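Local coordinates for protein protease (Vibrio cholerae, PDB 4L9D) that binds calcium as the first PKD domain of the secreted metalloprotease PrtV and thereby regulates flexibility between the enzyme's domains, at residues Y37-G42 with V64-T69. Numbering follows the deposited sequence.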
loop_
_atom_site.group_PDB
_atom_site.type_symbol
_atom_site.label_atom_id
_atom_site.label_comp_id
_atom_site.label_asym_id
_atom_site.label_seq_id
_atom_site.Cartn_x
_atom_site.Cartn_y
_atom_site.Cartn_z
ATOM N N TYR A 37 8.298 4.964 -0.658
ATOM C CA TYR A 37 7.052 4.315 -0.298
ATOM C C TYR A 37 7.176 3.726 1.108
ATOM O O TYR A 37 8.201 3.105 1.435
ATOM C CB TYR A 37 6.769 3.148 -1.251
ATOM C CG TYR A 37 6.788 3.526 -2.694
ATOM C CD1 TYR A 37 5.750 4.187 -3.284
ATOM C CD2 TYR A 37 7.944 3.362 -3.475
ATOM C CE1 TYR A 37 5.764 4.626 -4.570
ATOM C CE2 TYR A 37 7.989 3.752 -4.780
ATOM C CZ TYR A 37 6.883 4.378 -5.340
ATOM O OH TYR A 37 6.916 4.813 -6.669
ATOM N N LEU A 38 6.109 3.862 1.895
ATOM C CA LEU A 38 5.968 3.105 3.141
ATOM C C LEU A 38 4.605 2.434 3.083
ATOM O O LEU A 38 3.547 3.105 3.219
ATOM C CB LEU A 38 6.157 3.966 4.389
ATOM C CG LEU A 38 6.279 3.299 5.735
ATOM C CD1 LEU A 38 4.966 2.785 6.261
ATOM C CD2 LEU A 38 7.393 2.242 5.777
ATOM N N TRP A 39 4.598 1.147 2.880
ATOM C CA TRP A 39 3.392 0.320 2.962
ATOM C C TRP A 39 3.272 -0.209 4.374
ATOM O O TRP A 39 4.265 -0.569 5.033
ATOM C CB TRP A 39 3.528 -0.926 2.026
ATOM C CG TRP A 39 3.444 -0.662 0.587
ATOM C CD1 TRP A 39 4.486 -0.305 -0.250
ATOM C CD2 TRP A 39 2.277 -0.731 -0.224
ATOM N NE1 TRP A 39 4.032 -0.176 -1.540
ATOM C CE2 TRP A 39 2.673 -0.434 -1.557
ATOM C CE3 TRP A 39 0.946 -1.034 0.015
ATOM C CZ2 TRP A 39 1.770 -0.501 -2.636
ATOM C CZ3 TRP A 39 0.068 -1.052 -1.038
ATOM C CH2 TRP A 39 0.463 -0.786 -2.350
ATOM N N ASP A 40 2.021 -0.330 4.798
ATOM C CA ASP A 40 1.668 -0.707 6.167
ATOM C C ASP A 40 0.480 -1.636 6.013
ATOM O O ASP A 40 -0.604 -1.224 5.597
ATOM C CB ASP A 40 1.401 0.589 6.904
ATOM C CG ASP A 40 0.670 0.518 8.204
ATOM O OD1 ASP A 40 0.199 -0.566 8.623
ATOM O OD2 ASP A 40 0.530 1.614 8.847
ATOM N N PHE A 41 0.666 -2.939 6.287
ATOM C CA PHE A 41 -0.304 -3.921 5.911
ATOM C C PHE A 41 -1.422 -4.146 6.926
ATOM O O PHE A 41 -2.282 -5.001 6.739
ATOM C CB PHE A 41 0.410 -5.242 5.565
ATOM C CG PHE A 41 1.494 -5.089 4.478
ATOM C CD1 PHE A 41 1.297 -4.352 3.357
ATOM C CD2 PHE A 41 2.690 -5.760 4.648
ATOM C CE1 PHE A 41 2.277 -4.273 2.378
ATOM C CE2 PHE A 41 3.705 -5.648 3.680
ATOM C CZ PHE A 41 3.456 -4.933 2.541
ATOM N N GLY A 42 -1.420 -3.377 8.007
ATOM C CA GLY A 42 -2.524 -3.458 8.977
ATOM C C GLY A 42 -2.399 -4.632 9.915
ATOM O O GLY A 42 -3.385 -5.033 10.528
ATOM N N VAL A 64 -4.894 -1.753 4.700
ATOM C CA VAL A 64 -3.625 -1.570 3.976
ATOM C C VAL A 64 -3.464 -0.097 3.684
ATOM O O VAL A 64 -4.340 0.540 3.067
ATOM C CB VAL A 64 -3.645 -2.352 2.669
ATOM C CG1 VAL A 64 -2.384 -2.132 1.907
ATOM C CG2 VAL A 64 -3.802 -3.828 2.959
ATOM N N THR A 65 -2.352 0.478 4.130
ATOM C CA THR A 65 -2.052 1.874 3.998
ATOM C C THR A 65 -0.769 2.059 3.201
ATOM O O THR A 65 0.228 1.360 3.461
ATOM C CB THR A 65 -1.932 2.482 5.438
ATOM O OG1 THR A 65 -3.138 2.202 6.177
ATOM C CG2 THR A 65 -1.726 3.946 5.378
ATOM N N LEU A 66 -0.774 2.991 2.273
ATOM C CA LEU A 66 0.415 3.383 1.512
ATOM C C LEU A 66 0.663 4.857 1.684
ATOM O O LEU A 66 -0.232 5.669 1.403
ATOM C CB LEU A 66 0.239 3.093 0.017
ATOM C CG LEU A 66 1.363 3.647 -0.892
ATOM C CD1 LEU A 66 2.724 3.023 -0.573
ATOM C CD2 LEU A 66 1.015 3.463 -2.341
ATOM N N THR A 67 1.886 5.208 2.057
ATOM C CA THR A 67 2.370 6.573 2.025
ATOM C C THR A 67 3.416 6.690 0.942
ATOM O O THR A 67 4.327 5.845 0.868
ATOM C CB THR A 67 2.976 6.941 3.415
ATOM O OG1 THR A 67 1.954 6.946 4.406
ATOM C CG2 THR A 67 3.623 8.331 3.408
ATOM N N VAL A 68 3.273 7.715 0.108
ATOM C CA VAL A 68 4.285 8.035 -0.890
ATOM C C VAL A 68 4.904 9.388 -0.521
ATOM O O VAL A 68 4.217 10.252 0.026
ATOM C CB VAL A 68 3.703 8.067 -2.292
ATOM C CG1 VAL A 68 2.988 6.740 -2.617
ATOM C CG2 VAL A 68 2.751 9.249 -2.563
ATOM N N THR A 69 6.195 9.546 -0.837
ATOM C CA THR A 69 6.919 10.764 -0.579
ATOM C C THR A 69 7.688 11.159 -1.807
ATOM O O THR A 69 8.273 10.284 -2.492
ATOM C CB THR A 69 7.869 10.608 0.639
ATOM O OG1 THR A 69 7.087 10.180 1.771
ATOM C CG2 THR A 69 8.569 11.881 0.999
HETATM O O HOH W 1 1.672 4.299 4.988
HETATM O O HOH W 2 -2.702 0.157 7.921
#
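One face of the Trp39 indole is taken by Leu66: its CD1 methyl sits 3.5 Å from the centroid of the five-membered ring, 9° off the ring normal, a clear CH-pi contact. The other branch, CD2, reaches Trp39 CZ2, so the leucine straddles both halves of the ring system. At the indole edge, close to the ring plane, Val64 CG1 lies 4.0 Å from Trp39 CZ3. With CG anti to the backbone N (chi1 172°), the Leu66 fork is carried over the ring. The same CD1 methyl touches Tyr37 CB and lies at the edge of the Tyr37 ring, near its plane, and Val68 CG1 comes obliquely to Tyr37 CD1 at 3.8 Å. Beyond the two segments, the indole NE1 is hydrogen-bonded to Ala50 O and the indole meets the Phe12 ring with the planes at about 45°.

These side chains form the inner face of the antiparallel pair 34-40 and 60-70, the central strands of one sheet of the PKD beta sandwich; strands 12-17 and 20-25 of the opposing sheet pack against it. Leu38 with Thr67 and Asp40 with Thr65 are the hydrogen-bonded pairs. Three of their four backbone bonds are nearly straight, whereas Asp40 N to Thr65 O, 2.8 Å long, bends to 139° at the hydrogen.

On the outer face, water 1 joins Leu38 O to Thr67 OG1, a hydroxyl also bonded to Thr77 OG1. Water 2 lies 2.7 Å from Thr65 OG1 and gives a weak bond to Asp40 OD1, which also receives a weak bond from Gly42 N where the chain turns off the strand.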